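Local coordinates for Alr4995 protein (Nostoc sp., PDB 6LRF) that probably acts as a bifunctional enzyme, hydrolysing arginine as an arginine dihydrolase and converting ornithine to proline as an ornithine cyclodeaminase, at residues Q46-H51 / N219-E224; I408-T413 / L417-K422. All coordinates share one frame; numbering follows the deposited sequence.

Contact 1. Residues Q46-H51 / N219-E224; sequences QILKEH and NTVNVE
In the N-terminal part of the chain, which belongs to the guanidine-modifying enzyme (GME) superfamily, the last turn of helix 34-49 and the turn after it rest on strand 221-223 of a small three-stranded sheet, where Leu48 meets Val221 and Val223. The case illustrates how helix and sheet can join without a hydrogen bond between the segments, mainly through methyl groups. Leu48 CD1 does most of the touching: it reaches Val223 CG2 at 3.9 Å and Val221 CG1 at 4.0 Å. These valines, two residues apart, point the same way from the strand, while Asn222 between them turns its CB from the helix. The CB of Leu48 does not itself face the strand; with CG anti to the backbone N (chi1 -166°), the branch swings across to it. Phe7 touches both Leu48 and Val221, and Met9 also packs on Leu48, so strand 6-9 adds to the same buried apolar cluster.

At the border, where His51 is exposed, the buried Val223 sets CG1 3.7 Å from His51 O. The imidazole turns back instead to the helix end, where His51 ND1 donates to Ile47 O at 3.1 Å, with that oxygen close to the imidazole plane. Glu50 N reaches the same oxygen from the opposite face of its plane. Such helix-on-sheet packing is in keeping with the alpha/beta propeller of the GME superfamily.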
loop_
_atom_site.group_PDB
_atom_site.type_symbol
_atom_site.label_atom_id
_atom_site.label_comp_id
_atom_site.label_asym_id
_atom_site.label_seq_id
_atom_site.Cartn_x
_atom_site.Cartn_y
_atom_site.Cartn_z
ATOM N N GLN B 46 -57.857 0.271 19.717
ATOM C CA GLN B 46 -59.067 0.986 19.312
ATOM C C GLN B 46 -59.268 0.948 17.794
ATOM O O GLN B 46 -60.372 0.671 17.321
ATOM C CB GLN B 46 -59.034 2.445 19.797
ATOM C CG GLN B 46 -59.083 2.641 21.320
ATOM C CD GLN B 46 -60.317 2.041 21.971
ATOM O OE1 GLN B 46 -61.405 2.036 21.387
ATOM N NE2 GLN B 46 -60.161 1.557 23.206
ATOM N N ILE B 47 -58.200 1.220 17.039
ATOM C CA ILE B 47 -58.277 1.210 15.578
ATOM C C ILE B 47 -58.667 -0.167 15.050
ATOM O O ILE B 47 -59.540 -0.291 14.180
ATOM C CB ILE B 47 -56.946 1.622 14.930
ATOM C CG1 ILE B 47 -56.640 3.093 15.214
ATOM C CG2 ILE B 47 -57.007 1.406 13.434
ATOM C CD1 ILE B 47 -55.237 3.512 14.812
ATOM N N LEU B 48 -58.026 -1.200 15.589
ATOM C CA LEU B 48 -58.254 -2.558 15.121
ATOM C C LEU B 48 -59.659 -3.030 15.470
ATOM O O LEU B 48 -60.313 -3.700 14.664
ATOM C CB LEU B 48 -57.203 -3.516 15.707
ATOM C CG LEU B 48 -57.101 -4.899 15.053
ATOM C CD1 LEU B 48 -56.934 -4.770 13.550
ATOM C CD2 LEU B 48 -55.951 -5.700 15.643
ATOM N N LYS B 49 -60.118 -2.672 16.671
ATOM C CA LYS B 49 -61.457 -3.025 17.149
ATOM C C LYS B 49 -62.557 -2.474 16.237
ATOM O O LYS B 49 -63.685 -2.975 16.234
ATOM C CB LYS B 49 -61.661 -2.516 18.580
ATOM C CG LYS B 49 -61.710 -3.616 19.624
ATOM C CD LYS B 49 -62.765 -4.666 19.239
ATOM C CE LYS B 49 -62.843 -5.838 20.233
ATOM N NZ LYS B 49 -63.875 -6.871 19.856
ATOM N N GLU B 50 -62.205 -1.449 15.457
ATOM C CA GLU B 50 -63.123 -0.809 14.520
ATOM C C GLU B 50 -63.201 -1.533 13.171
ATOM O O GLU B 50 -64.078 -1.243 12.359
ATOM C CB GLU B 50 -62.718 0.656 14.296
ATOM C CG GLU B 50 -62.889 1.565 15.528
ATOM C CD GLU B 50 -62.463 3.022 15.280
ATOM O OE1 GLU B 50 -61.293 3.259 14.905
ATOM O OE2 GLU B 50 -63.291 3.937 15.477
ATOM N N HIS B 51 -62.290 -2.471 12.925
ATOM C CA HIS B 51 -62.320 -3.223 11.669
ATOM C C HIS B 51 -62.357 -4.731 11.889
ATOM O O HIS B 51 -62.416 -5.501 10.932
ATOM C CB HIS B 51 -61.116 -2.863 10.799
ATOM C CG HIS B 51 -61.046 -1.412 10.435
ATOM N ND1 HIS B 51 -60.402 -0.479 11.220
ATOM C CD2 HIS B 51 -61.544 -0.734 9.375
ATOM C CE1 HIS B 51 -60.503 0.712 10.656
ATOM N NE2 HIS B 51 -61.195 0.585 9.537
ATOM N N ASN B 219 -43.826 -4.426 9.579
ATOM C CA ASN B 219 -44.568 -4.897 10.745
ATOM C C ASN B 219 -45.978 -4.300 10.763
ATOM O O ASN B 219 -46.357 -3.553 11.663
ATOM C CB ASN B 219 -43.809 -4.544 12.018
ATOM C CG ASN B 219 -44.005 -5.559 13.108
ATOM O OD1 ASN B 219 -44.546 -5.241 14.178
ATOM N ND2 ASN B 219 -43.572 -6.799 12.851
ATOM N N THR B 220 -46.751 -4.681 9.756
ATOM C CA THR B 220 -48.016 -4.056 9.432
ATOM C C THR B 220 -49.176 -5.025 9.574
ATOM O O THR B 220 -49.083 -6.184 9.143
ATOM C CB THR B 220 -47.983 -3.520 7.997
ATOM O OG1 THR B 220 -47.287 -2.271 7.982
ATOM C CG2 THR B 220 -49.390 -3.331 7.442
ATOM N N VAL B 221 -50.261 -4.553 10.186
ATOM C CA VAL B 221 -51.500 -5.319 10.256
ATOM C C VAL B 221 -52.344 -5.028 9.022
ATOM O O VAL B 221 -52.567 -3.872 8.664
ATOM C CB VAL B 221 -52.281 -4.999 11.535
ATOM C CG1 VAL B 221 -53.549 -5.828 11.605
ATOM C CG2 VAL B 221 -51.409 -5.276 12.749
ATOM N N ASN B 222 -52.780 -6.090 8.354
ATOM C CA ASN B 222 -53.585 -5.977 7.152
ATOM C C ASN B 222 -54.994 -6.456 7.436
ATOM O O ASN B 222 -55.192 -7.618 7.799
ATOM C CB ASN B 222 -52.963 -6.790 6.007
ATOM C CG ASN B 222 -53.673 -6.586 4.673
ATOM O OD1 ASN B 222 -53.764 -7.510 3.855
ATOM N ND2 ASN B 222 -54.170 -5.369 4.441
ATOM N N VAL B 223 -55.965 -5.554 7.305
ATOM C CA VAL B 223 -57.372 -5.930 7.373
ATOM C C VAL B 223 -58.031 -5.580 6.035
ATOM O O VAL B 223 -58.388 -4.427 5.786
ATOM C CB VAL B 223 -58.094 -5.236 8.538
ATOM C CG1 VAL B 223 -59.301 -6.057 8.968
ATOM C CG2 VAL B 223 -57.149 -5.071 9.716
ATOM N N GLU B 224 -58.172 -6.595 5.185
ATOM C CA GLU B 224 -58.488 -6.450 3.753
ATOM C C GLU B 224 -57.722 -5.296 3.107
ATOM O O GLU B 224 -56.555 -5.452 2.756
ATOM C CB GLU B 224 -59.999 -6.282 3.526
ATOM C CG GLU B 224 -60.452 -6.111 2.036
ATOM C CD GLU B 224 -59.582 -6.861 1.002
ATOM O OE1 GLU B 224 -59.359 -8.085 1.171
ATOM O OE2 GLU B 224 -59.141 -6.235 0.002
#

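Contact 2. Residues I408-T413 / L417-K422; sequences IAITQT and LLAQCK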
loop_
_atom_site.group_PDB
_atom_site.type_symbol
_atom_site.label_atom_id
_atom_site.label_comp_id
_atom_site.label_asym_id
_atom_site.label_seq_id
_atom_site.Cartn_x
_atom_site.Cartn_y
_atom_site.Cartn_z
ATOM N N ILE B 408 -16.759 -33.737 -14.725
ATOM C CA ILE B 408 -16.166 -35.068 -14.716
ATOM C C ILE B 408 -16.919 -35.959 -15.694
ATOM O O ILE B 408 -18.106 -36.223 -15.518
ATOM C CB ILE B 408 -16.181 -35.669 -13.310
ATOM C CG1 ILE B 408 -15.406 -34.749 -12.356
ATOM C CG2 ILE B 408 -15.571 -37.066 -13.302
ATOM C CD1 ILE B 408 -15.327 -35.285 -10.941
ATOM N N ALA B 409 -16.223 -36.395 -16.742
ATOM C CA ALA B 409 -16.820 -37.232 -17.774
ATOM C C ALA B 409 -16.464 -38.694 -17.508
ATOM O O ALA B 409 -15.355 -39.014 -17.097
ATOM C CB ALA B 409 -16.344 -36.798 -19.164
ATOM N N ILE B 410 -17.428 -39.575 -17.729
ATOM C CA ILE B 410 -17.276 -40.991 -17.448
ATOM C C ILE B 410 -17.467 -41.718 -18.752
ATOM O O ILE B 410 -18.448 -41.476 -19.462
ATOM C CB ILE B 410 -18.325 -41.526 -16.428
ATOM C CG1 ILE B 410 -18.344 -40.674 -15.163
ATOM C CG2 ILE B 410 -18.050 -43.002 -16.085
ATOM C CD1 ILE B 410 -17.012 -40.681 -14.422
ATOM N N THR B 411 -16.545 -42.611 -19.072
ATOM C CA THR B 411 -16.717 -43.423 -20.258
ATOM C C THR B 411 -16.228 -44.868 -20.031
ATOM O O THR B 411 -15.361 -45.136 -19.185
ATOM C CB THR B 411 -16.010 -42.759 -21.472
ATOM O OG1 THR B 411 -16.153 -43.595 -22.628
ATOM C CG2 THR B 411 -14.552 -42.531 -21.193
ATOM N N GLN B 412 -16.848 -45.806 -20.745
ATOM C CA GLN B 412 -16.409 -47.199 -20.744
ATOM C C GLN B 412 -15.430 -47.364 -21.917
ATOM O O GLN B 412 -15.735 -46.981 -23.039
ATOM C CB GLN B 412 -17.608 -48.163 -20.861
ATOM C CG GLN B 412 -17.251 -49.652 -20.825
ATOM C CD GLN B 412 -16.766 -50.137 -19.451
ATOM O OE1 GLN B 412 -17.365 -49.837 -18.414
ATOM N NE2 GLN B 412 -15.678 -50.898 -19.447
ATOM N N THR B 413 -14.245 -47.896 -21.643
ATOM C CA THR B 413 -13.216 -48.039 -22.676
ATOM C C THR B 413 -12.768 -49.498 -22.730
ATOM O O THR B 413 -13.104 -50.270 -21.819
ATOM C CB THR B 413 -11.999 -47.135 -22.378
ATOM O OG1 THR B 413 -11.153 -47.794 -21.426
ATOM C CG2 THR B 413 -12.445 -45.780 -21.834
ATOM N N LEU B 417 -13.463 -48.667 -17.049
ATOM C CA LEU B 417 -14.106 -47.386 -16.781
ATOM C C LEU B 417 -13.097 -46.257 -16.689
ATOM O O LEU B 417 -12.105 -46.370 -15.991
ATOM C CB LEU B 417 -14.891 -47.455 -15.474
ATOM C CG LEU B 417 -16.283 -48.051 -15.538
ATOM C CD1 LEU B 417 -16.771 -48.285 -14.121
ATOM C CD2 LEU B 417 -17.205 -47.103 -16.287
ATOM N N LEU B 418 -13.359 -45.166 -17.387
ATOM C CA LEU B 418 -12.488 -44.011 -17.308
ATOM C C LEU B 418 -13.241 -42.777 -16.805
ATOM O O LEU B 418 -14.288 -42.411 -17.353
ATOM C CB LEU B 418 -11.871 -43.729 -18.675
ATOM C CG LEU B 418 -11.018 -42.471 -18.746
ATOM C CD1 LEU B 418 -9.800 -42.580 -17.810
ATOM C CD2 LEU B 418 -10.606 -42.257 -20.189
ATOM N N ALA B 419 -12.711 -42.155 -15.750
ATOM C CA ALA B 419 -13.268 -40.903 -15.229
ATOM C C ALA B 419 -12.264 -39.788 -15.482
ATOM O O ALA B 419 -11.117 -39.867 -15.052
ATOM C CB ALA B 419 -13.594 -41.017 -13.746
ATOM N N GLN B 420 -12.705 -38.766 -16.200
ATOM C CA GLN B 420 -11.835 -37.702 -16.695
ATOM C C GLN B 420 -12.371 -36.318 -16.372
ATOM O O GLN B 420 -13.468 -35.958 -16.774
ATOM C CB GLN B 420 -11.701 -37.782 -18.215
ATOM C CG GLN B 420 -10.443 -38.366 -18.766
ATOM C CD GLN B 420 -10.530 -38.476 -20.281
ATOM O OE1 GLN B 420 -11.568 -38.865 -20.828
ATOM N NE2 GLN B 420 -9.455 -38.111 -20.965
ATOM N N CYS B 421 -11.554 -35.527 -15.706
ATOM C CA CYS B 421 -11.809 -34.119 -15.537
ATOM C C CYS B 421 -11.600 -33.372 -16.874
ATOM O O CYS B 421 -10.530 -33.433 -17.480
ATOM C CB CYS B 421 -10.879 -33.610 -14.454
ATOM S SG CYS B 421 -11.321 -32.108 -13.743
ATOM N N LYS B 422 -12.630 -32.691 -17.345
ATOM C CA LYS B 422 -12.550 -31.961 -18.610
ATOM C C LYS B 422 -13.083 -30.563 -18.413
ATOM O O LYS B 422 -14.085 -30.377 -17.722
ATOM C CB LYS B 422 -13.359 -32.651 -19.711
ATOM C CG LYS B 422 -12.798 -33.968 -20.234
ATOM C CD LYS B 422 -13.733 -34.503 -21.298
ATOM C CE LYS B 422 -13.024 -35.228 -22.422
ATOM N NZ LYS B 422 -13.859 -35.171 -23.683
#
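An antiparallel beta hairpin, strands 407-413 and 416-422, lies within a mixed sheet between strands 432-435 and 395-400 and shows how one pair of strands can serve both a core and a surface. Ala409 pairs with Gln420, and Thr411 with Leu418, each couple exchanging two backbone hydrogen bonds; Leu418 N to Thr411 O is the shortest at 2.7 Å and nearly straight. Between them, the non-hydrogen-bonded pairs add CA-H...O contacts, among them Ile410 CA to Leu418 O at 3.3 Å.

The tight part is the buried end of the face that carries Ile408, Ile410, Ala419 and Cys421. Ile410 CG1 stands beside its own backbone N (chi1 -52°), and a second bend at chi2 carries CD1 across to Ala419 CB, 3.5 Å away. Its other branch, CG2, meets Leu417 CD2 at 4.2 Å. Val390 and Ile392 of strand 388-392 cover Ile410 here, and Ile434 of strand 432-435 adds to the cover. Replacing Ile410 by an alanine removes both branches and would probably open a gap over Ala419 and take one apolar neighbour from Leu417 CD2.

Toward the turn the contact opens to solvent and polar groups join the apolar ones. On the same face as Ile410, exposed Gln412, its chain bent at chi2, brings OE1 to 3.5 Å from Leu417 CD2, an oxygen laid against a methyl. On the opposite face, partly exposed Thr411 and Leu418 lie side by side, pointing the same way. Farther along that face the aliphatic part of Lys422 passes near Ala409, and its NZ forms a salt bridge with Glu431. Beside the turn, Thr413 OG1 bonds to Asn415 N and Gly416 O, while its methyl CG2 rests 3.8 Å from Leu418 CB.

Taken together, the two contacts illustrate how chemistry differs with place in the fold. They share no secondary-structure element, their nearest atoms are about 47 Å apart, and they lie on opposite sides of the chain's centre, contact 1 in the N-terminal GME region and contact 2 in the first region of the ArgZ-like C-terminal part. Contact 1 joins elements far apart in sequence through a small, mainly buried apolar patch with an exposed edge. Contact 2 joins chain neighbours over more than three times the buried surface, using main-chain hydrogen bonds first and side chains second; the end of the hairpin far from the turn is largely buried, whereas the turn end is more open and mixes polar with apolar groups.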